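Local coordinates for 336aa long hypothetical dTDP-glucose 4,6-dehydratase (Pyrococcus horikoshii, PDB 2HUN), which binds NAD in a Rossmann-fold domain and probably converts dTDP-glucose to dTDP-4-keto-6-deoxyglucose, at residues Gly13-Asn18 / Glu221-Ala226; Ile35-Tyr40 / Ala83-Val88; Lys194-Ala199 / Arg259-Gly264; Val254-Arg259 / Tyr298-Gly303. One frame throughout, in Å; residues are numbered along the deposited sequence.

Contact 1: residues Gly13-Asn18 / Glu221-Ala226; sequences GFIGSN and EDHVRA. With NAD (nicotinamide-adenine-dinucleotide), chain C.
Ile15 and His223 carry this contact, their side chains crossing at about a right angle between helix 14-26 and helix 220-233. Both branches of the isoleucine reach the imidazole: CG2 of Ile15 lies 3.6 Å from ND1 of His223, approaching the ring obliquely, while CD1 of Ile15 comes in the ring plane at its edge, 3.7 Å from the same ND1. His223 extends across the gap because its CG stands anti to the backbone N (chi1 178°). ND1 itself is hydrogen-bonded to Asn181 OD1, so the polar edge of the ring is satisfied although the isoleucine presses on it. Asn18, one turn beyond Ile15, meets Val224 of the other helix, CB of Asn18 4.2 Å from CG2 of Val224. The two helical segments cross at -68°, with their axes 9.7 Å apart, and meet through these few side chains.

CD1 of Ile15 also meets the cofactor, 3.6 Å from C2N of the NAD nicotinamide, so one methyl sits between the two rings. At the helix start the backbone amides take the pyrophosphate, Phe14 N donating to NAD O2A at 3.1 Å and Ile15 N to O2N at 3.0 Å. The chemistry is thus divided: peptide N-H groups at the helix N-terminus hold the negative diphosphate, probably helped by the helix dipole, while Ile15 forms an apolar bridge from nicotinamide to His223.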
# COMPACT_ATOMS: atom_id res chain seq x y z
N GLY A 13 -22.92 2.30 7.48
CA GLY A 13 -22.94 1.78 6.12
C GLY A 13 -23.53 0.38 6.02
O GLY A 13 -24.02 -0.17 7.01
N PHE A 14 -23.45 -0.20 4.83
CA PHE A 14 -24.00 -1.53 4.56
C PHE A 14 -23.49 -2.63 5.50
O PHE A 14 -24.26 -3.17 6.30
CB PHE A 14 -23.71 -1.89 3.10
CG PHE A 14 -23.98 -3.33 2.73
CD1 PHE A 14 -25.05 -4.03 3.28
CD2 PHE A 14 -23.18 -3.98 1.79
CE1 PHE A 14 -25.33 -5.35 2.89
CE2 PHE A 14 -23.45 -5.29 1.39
CZ PHE A 14 -24.53 -5.98 1.95
N ILE A 15 -22.21 -2.95 5.41
CA ILE A 15 -21.64 -4.00 6.23
C ILE A 15 -21.52 -3.59 7.70
O ILE A 15 -21.74 -4.40 8.59
CB ILE A 15 -20.25 -4.43 5.70
CG1 ILE A 15 -20.39 -4.89 4.24
CG2 ILE A 15 -19.67 -5.55 6.55
CD1 ILE A 15 -19.07 -5.19 3.55
N GLY A 16 -21.17 -2.33 7.93
CA GLY A 16 -21.04 -1.84 9.30
C GLY A 16 -22.33 -2.02 10.09
O GLY A 16 -22.30 -2.51 11.22
N SER A 17 -23.45 -1.63 9.51
CA SER A 17 -24.75 -1.76 10.17
C SER A 17 -25.07 -3.21 10.45
O SER A 17 -25.53 -3.55 11.54
CB SER A 17 -25.86 -1.15 9.31
OG SER A 17 -25.77 0.26 9.32
N ASN A 18 -24.86 -4.07 9.47
CA ASN A 18 -25.12 -5.49 9.67
C ASN A 18 -24.25 -6.03 10.81
O ASN A 18 -24.71 -6.82 11.63
CB ASN A 18 -24.82 -6.26 8.38
CG ASN A 18 -26.01 -6.31 7.43
OD1 ASN A 18 -26.98 -7.01 7.69
ND2 ASN A 18 -25.93 -5.56 6.35
N GLU A 221 -24.01 -11.53 6.44
CA GLU A 221 -23.93 -12.08 7.79
C GLU A 221 -22.72 -13.02 7.93
O GLU A 221 -22.10 -13.09 9.00
CB GLU A 221 -25.22 -12.82 8.18
CG GLU A 221 -25.31 -13.13 9.67
CD GLU A 221 -26.46 -14.05 10.02
OE1 GLU A 221 -27.60 -13.77 9.60
OE2 GLU A 221 -26.23 -15.07 10.71
N ASP A 222 -22.40 -13.75 6.86
CA ASP A 222 -21.26 -14.66 6.88
C ASP A 222 -19.96 -13.86 6.96
O ASP A 222 -18.99 -14.29 7.59
CB ASP A 222 -21.24 -15.55 5.63
CG ASP A 222 -21.99 -16.84 5.83
OD1 ASP A 222 -21.98 -17.37 6.96
OD2 ASP A 222 -22.58 -17.34 4.85
N HIS A 223 -19.92 -12.70 6.30
CA HIS A 223 -18.75 -11.85 6.35
C HIS A 223 -18.64 -11.39 7.81
O HIS A 223 -17.58 -11.45 8.42
CB HIS A 223 -18.92 -10.63 5.43
CG HIS A 223 -17.77 -9.67 5.46
ND1 HIS A 223 -17.90 -8.33 5.12
CD2 HIS A 223 -16.46 -9.84 5.78
CE1 HIS A 223 -16.72 -7.73 5.24
NE2 HIS A 223 -15.83 -8.63 5.63
N VAL A 224 -19.77 -10.96 8.36
CA VAL A 224 -19.85 -10.50 9.74
C VAL A 224 -19.34 -11.55 10.72
O VAL A 224 -18.58 -11.24 11.63
CB VAL A 224 -21.31 -10.11 10.11
CG1 VAL A 224 -21.48 -10.07 11.61
CG2 VAL A 224 -21.65 -8.74 9.52
N ARG A 225 -19.75 -12.80 10.52
CA ARG A 225 -19.32 -13.89 11.39
C ARG A 225 -17.81 -14.08 11.30
O ARG A 225 -17.15 -14.34 12.31
CB ARG A 225 -20.05 -15.19 11.01
CG ARG A 225 -21.52 -15.21 11.45
CD ARG A 225 -22.30 -16.37 10.84
NE ARG A 225 -23.71 -16.35 11.23
CZ ARG A 225 -24.18 -16.74 12.41
NH1 ARG A 225 -23.35 -17.19 13.35
NH2 ARG A 225 -25.48 -16.66 12.67
N ALA A 226 -17.27 -13.93 10.09
CA ALA A 226 -15.84 -14.05 9.87
C ALA A 226 -15.10 -12.93 10.62
O ALA A 226 -14.11 -13.19 11.29
CB ALA A 226 -15.52 -13.98 8.38
PA NAD C . -20.58 1.77 2.44
O1A NAD C . -20.22 2.71 1.36
O2A NAD C . -21.97 1.22 2.50
O5B NAD C . -20.32 2.52 3.83
C5B NAD C . -19.06 3.13 4.18
C4B NAD C . -19.34 3.82 5.52
O4B NAD C . -18.14 4.43 6.03
C3B NAD C . -20.39 4.96 5.35
O3B NAD C . -21.37 4.89 6.40
C2B NAD C . -19.52 6.23 5.35
O2B NAD C . -20.16 7.43 5.78
C1B NAD C . -18.36 5.82 6.25
N9A NAD C . -17.10 6.55 5.97
C8A NAD C . -16.45 6.68 4.80
N7A NAD C . -15.35 7.42 4.98
C5A NAD C . -15.29 7.76 6.27
C6A NAD C . -14.38 8.52 7.06
N6A NAD C . -13.29 9.10 6.56
N1A NAD C . -14.68 8.66 8.43
C2A NAD C . -15.83 8.06 8.97
N3A NAD C . -16.68 7.35 8.23
C4A NAD C . -16.41 7.20 6.90
O3 NAD C . -19.65 0.51 2.17
PN NAD C . -19.46 -0.92 2.80
O1N NAD C . -19.74 -1.82 1.64
O2N NAD C . -20.33 -1.14 3.98
O5D NAD C . -17.87 -1.04 3.08
C5D NAD C . -17.30 -1.33 4.36
C4D NAD C . -15.83 -1.79 4.16
O4D NAD C . -15.79 -3.10 3.56
C3D NAD C . -15.03 -0.84 3.26
O3D NAD C . -13.72 -0.65 3.86
C2D NAD C . -14.95 -1.60 1.91
O2D NAD C . -13.75 -1.24 1.22
C1D NAD C . -14.99 -3.04 2.36
N1N NAD C . -15.54 -4.00 1.38
C2N NAD C . -16.92 -3.98 0.98
C3N NAD C . -17.37 -4.93 0.05
C7N NAD C . -18.84 -4.98 -0.42
O7N NAD C . -19.22 -5.94 -1.10
N7N NAD C . -19.67 -4.01 -0.06
C4N NAD C . -16.47 -5.88 -0.50
C5N NAD C . -15.11 -5.88 -0.10
C6N NAD C . -14.64 -4.94 0.84

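Contact 2: residues Ile35-Tyr40 / Ala83-Val88; sequences IDKLGY and AAESHV. With NAD (nicotinamide-adenine-dinucleotide), chain C.
Tyr40 and Glu85 make the nearest backbone approach, CA to CA 7.3 Å, where the turn after strand 31-36 faces the irregular loop 83-88. Lys37 runs its extended chain along the adenine of NAD, and its NZ meets Glu85 OE2 at 2.6 Å in a salt bridge that uses the anti lone pair of OE2, away from the other oxygen. A bend at chi2 (-71°) brings the glutamate round to the lysine, and the two chains cross at about a right angle. Ser101 is a second partner of NZ, and Arg90 pairs with Glu85 OE1. A water accepts from Tyr40 N and donates to Glu85 OE2, tying the tyrosine backbone to the same carboxylate.

Farther out, the edge of the His87 ring is directed at the Tyr40 face in an offset edge-to-face pair, planes at 84°, while His87 ND1 caps Arg90 N. Asp36 accepts from both adenosine ribose hydroxyls, with NAD O2B 2.6 Å from OD1, and from Leu38 N in an Asx turn; Gly39 N donates to O2B. An acidic residue gripping the ribose diol at the end of the second Rossmann strand is the classic signature of an NAD-preferring dinucleotide site.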
# COMPACT_ATOMS: atom_id res chain seq x y z
N ILE A 35 -18.66 5.37 14.84
CA ILE A 35 -18.19 6.65 14.34
C ILE A 35 -18.35 6.59 12.83
O ILE A 35 -17.81 5.71 12.17
CB ILE A 35 -16.72 6.94 14.74
CG1 ILE A 35 -16.28 8.28 14.15
CG2 ILE A 35 -15.81 5.80 14.28
CD1 ILE A 35 -14.90 8.73 14.60
N ASP A 36 -19.15 7.51 12.31
CA ASP A 36 -19.42 7.56 10.89
C ASP A 36 -19.60 9.02 10.57
O ASP A 36 -20.20 9.79 11.30
CB ASP A 36 -20.70 6.79 10.55
CG ASP A 36 -20.78 6.40 9.08
OD1 ASP A 36 -20.92 7.29 8.22
OD2 ASP A 36 -20.71 5.18 8.79
N LYS A 37 -19.06 9.37 9.42
CA LYS A 37 -19.05 10.71 8.93
C LYS A 37 -20.36 11.09 8.21
O LYS A 37 -20.63 12.26 7.93
CB LYS A 37 -17.82 10.79 8.05
CG LYS A 37 -17.90 10.10 6.68
CD LYS A 37 -16.68 10.46 5.79
CE LYS A 37 -16.95 10.17 4.30
NZ LYS A 37 -15.78 10.44 3.40
N LEU A 38 -21.17 10.07 7.94
CA LEU A 38 -22.45 10.21 7.24
C LEU A 38 -22.26 10.74 5.83
O LEU A 38 -22.89 11.71 5.42
CB LEU A 38 -23.41 11.12 8.02
CG LEU A 38 -23.84 10.63 9.42
CD1 LEU A 38 -24.96 11.53 9.94
CD2 LEU A 38 -24.32 9.18 9.35
N GLY A 39 -21.37 10.09 5.08
CA GLY A 39 -21.12 10.49 3.72
C GLY A 39 -21.68 9.46 2.75
O GLY A 39 -22.65 8.77 3.06
N TYR A 40 -21.05 9.34 1.59
CA TYR A 40 -21.48 8.39 0.57
C TYR A 40 -21.68 6.98 1.15
O TYR A 40 -20.78 6.42 1.78
CB TYR A 40 -20.45 8.33 -0.56
CG TYR A 40 -20.76 7.28 -1.60
CD1 TYR A 40 -21.73 7.50 -2.58
CD2 TYR A 40 -20.14 6.03 -1.57
CE1 TYR A 40 -22.08 6.50 -3.49
CE2 TYR A 40 -20.47 5.03 -2.47
CZ TYR A 40 -21.44 5.27 -3.43
OH TYR A 40 -21.77 4.27 -4.32
N ALA A 83 -14.90 1.95 7.88
CA ALA A 83 -14.96 3.24 7.20
C ALA A 83 -14.04 3.37 5.99
O ALA A 83 -12.82 3.14 6.08
CB ALA A 83 -14.68 4.36 8.19
N ALA A 84 -14.61 3.77 4.86
CA ALA A 84 -13.85 3.95 3.63
C ALA A 84 -14.74 4.49 2.52
O ALA A 84 -15.96 4.41 2.60
CB ALA A 84 -13.26 2.60 3.18
N GLU A 85 -14.10 5.06 1.50
CA GLU A 85 -14.78 5.57 0.30
C GLU A 85 -14.55 4.42 -0.68
O GLU A 85 -13.40 4.02 -0.90
CB GLU A 85 -14.09 6.83 -0.21
CG GLU A 85 -14.43 8.11 0.55
CD GLU A 85 -15.86 8.58 0.31
OE1 GLU A 85 -16.44 8.23 -0.74
OE2 GLU A 85 -16.40 9.31 1.16
N SER A 86 -15.62 3.88 -1.26
CA SER A 86 -15.46 2.71 -2.13
C SER A 86 -16.06 2.74 -3.53
O SER A 86 -16.19 1.70 -4.17
CB SER A 86 -16.01 1.48 -1.42
OG SER A 86 -17.39 1.65 -1.15
N HIS A 87 -16.41 3.92 -4.02
CA HIS A 87 -17.00 4.03 -5.34
C HIS A 87 -15.93 4.15 -6.42
O HIS A 87 -15.40 5.23 -6.65
CB HIS A 87 -17.92 5.25 -5.39
CG HIS A 87 -18.79 5.31 -6.59
ND1 HIS A 87 -18.32 5.62 -7.85
CD2 HIS A 87 -20.12 5.13 -6.73
CE1 HIS A 87 -19.33 5.63 -8.70
NE2 HIS A 87 -20.43 5.34 -8.04
N VAL A 88 -15.64 3.04 -7.09
CA VAL A 88 -14.61 3.00 -8.13
C VAL A 88 -14.62 4.19 -9.09
O VAL A 88 -13.67 4.97 -9.10
CB VAL A 88 -14.68 1.69 -8.94
CG1 VAL A 88 -13.57 1.67 -9.97
CG2 VAL A 88 -14.54 0.50 -8.00
PA NAD C . -20.58 1.77 2.44
O1A NAD C . -20.22 2.71 1.36
O2A NAD C . -21.97 1.22 2.50
O5B NAD C . -20.32 2.52 3.83
C5B NAD C . -19.06 3.13 4.18
C4B NAD C . -19.34 3.82 5.52
O4B NAD C . -18.14 4.43 6.03
C3B NAD C . -20.39 4.96 5.35
O3B NAD C . -21.37 4.89 6.40
C2B NAD C . -19.52 6.23 5.35
O2B NAD C . -20.16 7.43 5.78
C1B NAD C . -18.36 5.82 6.25
N9A NAD C . -17.10 6.55 5.97
C8A NAD C . -16.45 6.68 4.80
N7A NAD C . -15.35 7.42 4.98
C5A NAD C . -15.29 7.76 6.27
C6A NAD C . -14.38 8.52 7.06
N6A NAD C . -13.29 9.10 6.56
N1A NAD C . -14.68 8.66 8.43
C2A NAD C . -15.83 8.06 8.97
N3A NAD C . -16.68 7.35 8.23
C4A NAD C . -16.41 7.20 6.90
O3 NAD C . -19.65 0.51 2.17
PN NAD C . -19.46 -0.92 2.80
O1N NAD C . -19.74 -1.82 1.64
O2N NAD C . -20.33 -1.14 3.98
O5D NAD C . -17.87 -1.04 3.08
C5D NAD C . -17.30 -1.33 4.36
C4D NAD C . -15.83 -1.79 4.16
O4D NAD C . -15.79 -3.10 3.56
C3D NAD C . -15.03 -0.84 3.26
O3D NAD C . -13.72 -0.65 3.86
C2D NAD C . -14.95 -1.60 1.91
O2D NAD C . -13.75 -1.24 1.22
C1D NAD C . -14.99 -3.04 2.36
N1N NAD C . -15.54 -4.00 1.38
C2N NAD C . -16.92 -3.98 0.98
C3N NAD C . -17.37 -4.93 0.05
C7N NAD C . -18.84 -4.98 -0.42
O7N NAD C . -19.22 -5.94 -1.10
N7N NAD C . -19.67 -4.01 -0.06
C4N NAD C . -16.47 -5.88 -0.50
C5N NAD C . -15.11 -5.88 -0.10
C6N NAD C . -14.64 -4.94 0.84
O HOH W 1 -18.66 11.01 1.02
O HOH W 2 -17.90 7.23 2.32
O HOH W 3 -20.18 1.65 -3.13

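Contact 3: residues Lys194-Ala199 / Arg259-Gly264; sequences KTIIRA and RLMGKG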
# COMPACT_ATOMS: atom_id res chain seq x y z
N LYS A 194 -31.08 -4.43 -6.89
CA LYS A 194 -31.72 -3.90 -8.09
C LYS A 194 -32.56 -4.98 -8.76
O LYS A 194 -33.70 -4.73 -9.16
CB LYS A 194 -30.66 -3.38 -9.07
CG LYS A 194 -31.24 -2.80 -10.35
CD LYS A 194 -30.16 -2.50 -11.39
CE LYS A 194 -29.36 -3.75 -11.74
NZ LYS A 194 -30.22 -4.93 -12.11
N THR A 195 -31.99 -6.17 -8.89
CA THR A 195 -32.70 -7.28 -9.53
C THR A 195 -33.98 -7.65 -8.78
O THR A 195 -35.03 -7.81 -9.40
CB THR A 195 -31.80 -8.53 -9.63
OG1 THR A 195 -30.64 -8.22 -10.40
CG2 THR A 195 -32.56 -9.67 -10.31
N ILE A 196 -33.90 -7.78 -7.46
CA ILE A 196 -35.06 -8.13 -6.65
C ILE A 196 -36.16 -7.07 -6.79
O ILE A 196 -37.31 -7.39 -7.07
CB ILE A 196 -34.69 -8.27 -5.16
CG1 ILE A 196 -33.73 -9.44 -4.96
CG2 ILE A 196 -35.95 -8.47 -4.33
CD1 ILE A 196 -33.11 -9.49 -3.59
N ILE A 197 -35.78 -5.82 -6.58
CA ILE A 197 -36.71 -4.70 -6.68
C ILE A 197 -37.41 -4.65 -8.04
O ILE A 197 -38.64 -4.65 -8.12
CB ILE A 197 -35.98 -3.37 -6.43
CG1 ILE A 197 -35.57 -3.28 -4.95
CG2 ILE A 197 -36.87 -2.19 -6.83
CD1 ILE A 197 -34.70 -2.08 -4.61
N ARG A 198 -36.63 -4.60 -9.11
CA ARG A 198 -37.19 -4.54 -10.45
C ARG A 198 -38.08 -5.74 -10.79
O ARG A 198 -39.14 -5.58 -11.39
CB ARG A 198 -36.07 -4.43 -11.50
CG ARG A 198 -35.39 -3.06 -11.52
CD ARG A 198 -34.23 -3.04 -12.51
NE ARG A 198 -34.67 -3.15 -13.90
CZ ARG A 198 -35.15 -2.14 -14.62
NH1 ARG A 198 -35.25 -0.92 -14.09
NH2 ARG A 198 -35.53 -2.34 -15.88
N ALA A 199 -37.66 -6.94 -10.39
CA ALA A 199 -38.43 -8.14 -10.67
C ALA A 199 -39.78 -8.11 -9.94
O ALA A 199 -40.79 -8.54 -10.48
CB ALA A 199 -37.65 -9.38 -10.28
N ARG A 259 -35.78 -17.49 -9.90
CA ARG A 259 -36.28 -18.79 -9.47
C ARG A 259 -36.75 -18.71 -8.03
O ARG A 259 -37.87 -19.11 -7.71
CB ARG A 259 -35.18 -19.85 -9.60
CG ARG A 259 -35.45 -21.10 -8.76
CD ARG A 259 -34.51 -22.25 -9.12
NE ARG A 259 -33.11 -21.97 -8.82
CZ ARG A 259 -32.56 -22.03 -7.61
NH1 ARG A 259 -33.29 -22.36 -6.55
NH2 ARG A 259 -31.27 -21.77 -7.45
N LEU A 260 -35.90 -18.16 -7.16
CA LEU A 260 -36.22 -18.05 -5.74
C LEU A 260 -37.34 -17.08 -5.44
O LEU A 260 -37.88 -17.06 -4.34
CB LEU A 260 -34.96 -17.68 -4.95
CG LEU A 260 -33.90 -18.79 -4.95
CD1 LEU A 260 -32.62 -18.32 -4.27
CD2 LEU A 260 -34.46 -20.02 -4.25
N MET A 261 -37.69 -16.26 -6.43
CA MET A 261 -38.79 -15.32 -6.26
C MET A 261 -40.04 -15.98 -6.85
O MET A 261 -41.05 -15.32 -7.10
CB MET A 261 -38.49 -14.00 -6.98
CG MET A 261 -37.57 -13.07 -6.19
SD MET A 261 -37.25 -11.49 -7.02
CE MET A 261 -38.43 -10.43 -6.18
N GLY A 262 -39.94 -17.29 -7.06
CA GLY A 262 -41.05 -18.06 -7.61
C GLY A 262 -41.49 -17.58 -8.98
O GLY A 262 -42.66 -17.70 -9.33
N LYS A 263 -40.54 -17.07 -9.76
CA LYS A 263 -40.85 -16.56 -11.09
C LYS A 263 -40.19 -17.29 -12.24
O LYS A 263 -39.45 -18.27 -12.06
CB LYS A 263 -40.48 -15.08 -11.19
CG LYS A 263 -41.19 -14.19 -10.20
CD LYS A 263 -41.00 -12.73 -10.55
CE LYS A 263 -42.05 -11.88 -9.85
NZ LYS A 263 -43.42 -12.43 -10.10
N GLY A 264 -40.46 -16.78 -13.43
CA GLY A 264 -39.90 -17.34 -14.64
C GLY A 264 -38.78 -16.44 -15.11
O GLY A 264 -38.50 -15.42 -14.48
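Met261 lies against Ile196 and Ala199 just where helix 250-260 ends in a Schellman motif, with Gly262 at positive phi as its C-prime residue. The packed part belongs to the methionine. Its chain runs out extended through chi2 and then bends at chi3 (98°), which lays the thioether over one side of helix 191-200. CE of Met261 reaches 3.7 Å from CG2 of Ile196, the two side chains crossing at about a right angle, and SD sits 3.9 Å from CB of Ala199, one turn farther along. CE also lies 3.4 Å from O of Ile196. Sulfur and methyl span successive turns of the same helix. Ile257, from helix 250-260, and Thr307, from helix 300-313, also pack on Ile196, and Ile308 touches Met261, so this side joins three helices.

The other side is looser. Gly262 turns the chain, and Lys263, whose N closes the motif on Leu258 O, sends its side chain toward Ala199. Lys263 is exposed, and its terminal bend (chi4 -51°) comes beyond the carbon that does the touching. The contact there is with the backbone rather than a side chain: CE of Lys263 stands 3.6 Å from the carbonyl oxygen of Ala199.

Contact 4: residues Val254-Arg259 / Tyr298-Gly303; sequences VKIILR and YTFDEG
Ile256 of helix 250-260 is the first residue to meet the start of helix 300-313, its CD1 lying at the edge of the Phe300 ring, near the ring plane, 3.8 Å from CE2. Its CG2 branch turns toward Asp301, with 4.1 Å to OD1. Phe300 is directed into the gap by chi1 -175°, its CG anti to the backbone N, and the ring also packs with that of Tyr182. Next along the helix, Ile257 and Leu258 turn to helix 191-200, touching Thr195 and Ala199.

Arg259 reaches back to Asp301 on the solvent side. A bend at chi3 (64°) presents the guanidinium end-on, and NH1 and NH2 of Arg259 both donate to OD2 of Asp301, each at 3.0 Å. The two donors come from one face of the carboxylate, on its syn side and about 20° out of its plane; a third bond, from NH2 to OD1, is weak. Thr299 and Glu302 form a capping box: Glu302 N donates to Thr299 OG1 at 3.2 Å and Thr299 N to Glu302 OE1 at 2.9 Å. Chemically, hydrocarbon meets the phenyl edge on the buried side, and an ion pair converging chiefly on OD2 closes the solvent side, where water probably weakens it.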
# COMPACT_ATOMS: atom_id res chain seq x y z
N VAL A 254 -28.87 -13.56 -11.55
CA VAL A 254 -30.23 -13.20 -11.93
C VAL A 254 -31.15 -14.41 -12.07
O VAL A 254 -32.27 -14.40 -11.56
CB VAL A 254 -30.23 -12.39 -13.24
CG1 VAL A 254 -31.66 -12.24 -13.77
CG2 VAL A 254 -29.63 -11.01 -12.98
N LYS A 255 -30.69 -15.46 -12.76
CA LYS A 255 -31.51 -16.65 -12.92
C LYS A 255 -31.92 -17.26 -11.58
O LYS A 255 -33.05 -17.73 -11.43
CB LYS A 255 -30.77 -17.72 -13.74
CG LYS A 255 -30.87 -17.55 -15.26
CD LYS A 255 -30.14 -18.68 -15.99
CE LYS A 255 -30.00 -18.38 -17.47
NZ LYS A 255 -29.27 -19.47 -18.18
N ILE A 256 -31.01 -17.25 -10.62
CA ILE A 256 -31.30 -17.81 -9.30
C ILE A 256 -32.26 -16.92 -8.51
O ILE A 256 -33.15 -17.42 -7.82
CB ILE A 256 -29.98 -18.03 -8.51
CG1 ILE A 256 -29.20 -19.19 -9.15
CG2 ILE A 256 -30.28 -18.32 -7.05
CD1 ILE A 256 -27.84 -19.44 -8.54
N ILE A 257 -32.10 -15.60 -8.63
CA ILE A 257 -32.98 -14.67 -7.93
C ILE A 257 -34.42 -14.84 -8.40
O ILE A 257 -35.35 -14.90 -7.60
CB ILE A 257 -32.54 -13.20 -8.17
CG1 ILE A 257 -31.23 -12.92 -7.43
CG2 ILE A 257 -33.65 -12.24 -7.72
CD1 ILE A 257 -30.68 -11.53 -7.66
N LEU A 258 -34.60 -14.94 -9.71
CA LEU A 258 -35.93 -15.10 -10.29
C LEU A 258 -36.55 -16.41 -9.84
O LEU A 258 -37.72 -16.45 -9.45
CB LEU A 258 -35.86 -15.04 -11.81
CG LEU A 258 -35.31 -13.71 -12.33
CD1 LEU A 258 -35.32 -13.70 -13.84
CD2 LEU A 258 -36.15 -12.56 -11.78
N ARG A 259 -35.78 -17.49 -9.90
CA ARG A 259 -36.28 -18.79 -9.47
C ARG A 259 -36.75 -18.71 -8.03
O ARG A 259 -37.87 -19.11 -7.71
CB ARG A 259 -35.18 -19.85 -9.60
CG ARG A 259 -35.45 -21.10 -8.76
CD ARG A 259 -34.51 -22.25 -9.12
NE ARG A 259 -33.11 -21.97 -8.82
CZ ARG A 259 -32.56 -22.03 -7.61
NH1 ARG A 259 -33.29 -22.36 -6.55
NH2 ARG A 259 -31.27 -21.77 -7.45
N TYR A 298 -24.41 -20.01 5.34
CA TYR A 298 -25.49 -20.04 4.37
C TYR A 298 -24.98 -20.35 2.97
O TYR A 298 -23.88 -19.94 2.60
CB TYR A 298 -26.18 -18.67 4.33
CG TYR A 298 -26.61 -18.13 5.67
CD1 TYR A 298 -27.72 -18.66 6.34
CD2 TYR A 298 -25.91 -17.10 6.28
CE1 TYR A 298 -28.11 -18.17 7.59
CE2 TYR A 298 -26.29 -16.60 7.53
CZ TYR A 298 -27.38 -17.14 8.17
OH TYR A 298 -27.75 -16.65 9.41
N THR A 299 -25.78 -21.07 2.19
CA THR A 299 -25.41 -21.37 0.81
C THR A 299 -25.85 -20.13 0.03
O THR A 299 -26.51 -19.26 0.60
CB THR A 299 -26.17 -22.59 0.25
OG1 THR A 299 -27.58 -22.35 0.33
CG2 THR A 299 -25.83 -23.84 1.06
N PHE A 300 -25.48 -20.03 -1.24
CA PHE A 300 -25.87 -18.87 -2.02
C PHE A 300 -27.40 -18.78 -2.08
O PHE A 300 -27.98 -17.70 -1.95
CB PHE A 300 -25.30 -18.96 -3.44
CG PHE A 300 -25.57 -17.74 -4.28
CD1 PHE A 300 -25.04 -16.51 -3.92
CD2 PHE A 300 -26.37 -17.83 -5.42
CE1 PHE A 300 -25.30 -15.37 -4.69
CE2 PHE A 300 -26.63 -16.70 -6.19
CZ PHE A 300 -26.09 -15.47 -5.82
N ASP A 301 -28.05 -19.93 -2.27
CA ASP A 301 -29.51 -20.01 -2.33
C ASP A 301 -30.17 -19.51 -1.05
O ASP A 301 -31.16 -18.78 -1.10
CB ASP A 301 -29.95 -21.45 -2.60
CG ASP A 301 -30.05 -21.76 -4.08
OD1 ASP A 301 -29.08 -21.49 -4.82
OD2 ASP A 301 -31.10 -22.28 -4.50
N GLU A 302 -29.63 -19.92 0.09
CA GLU A 302 -30.19 -19.51 1.37
C GLU A 302 -29.99 -18.01 1.57
O GLU A 302 -30.88 -17.31 2.05
CB GLU A 302 -29.54 -20.30 2.51
CG GLU A 302 -29.84 -21.79 2.48
CD GLU A 302 -29.13 -22.55 3.59
OE1 GLU A 302 -27.90 -22.43 3.69
OE2 GLU A 302 -29.81 -23.28 4.35
N GLY A 303 -28.82 -17.52 1.19
CA GLY A 303 -28.52 -16.10 1.35
C GLY A 303 -29.35 -15.21 0.45
O GLY A 303 -29.74 -14.11 0.86

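How the contacts relate
Contacts 1 and 2 share the bound NAD, their centres about 15 Å apart: helix 14-26 leads on to strand 31-36, and contact 1 takes the diphosphate and nicotinamide, contact 2 the adenosine. Contacts 3 and 4 lie about 10 Å apart on helix 250-260, share Arg259, and join that helix to helices 191-200 and 300-313 respectively. Contact 2 falls in sequence between the two segments of contact 1; contact 3 interleaves with contacts 1 and 4, and contact 4 opens only after contact 1 has closed. Tyr298 of contact 4 probably hydrogen-bonds to Glu221 and Asp222 of contact 1, linking the start of helix 300-313 to helix 220-233 of the cofactor-binding part.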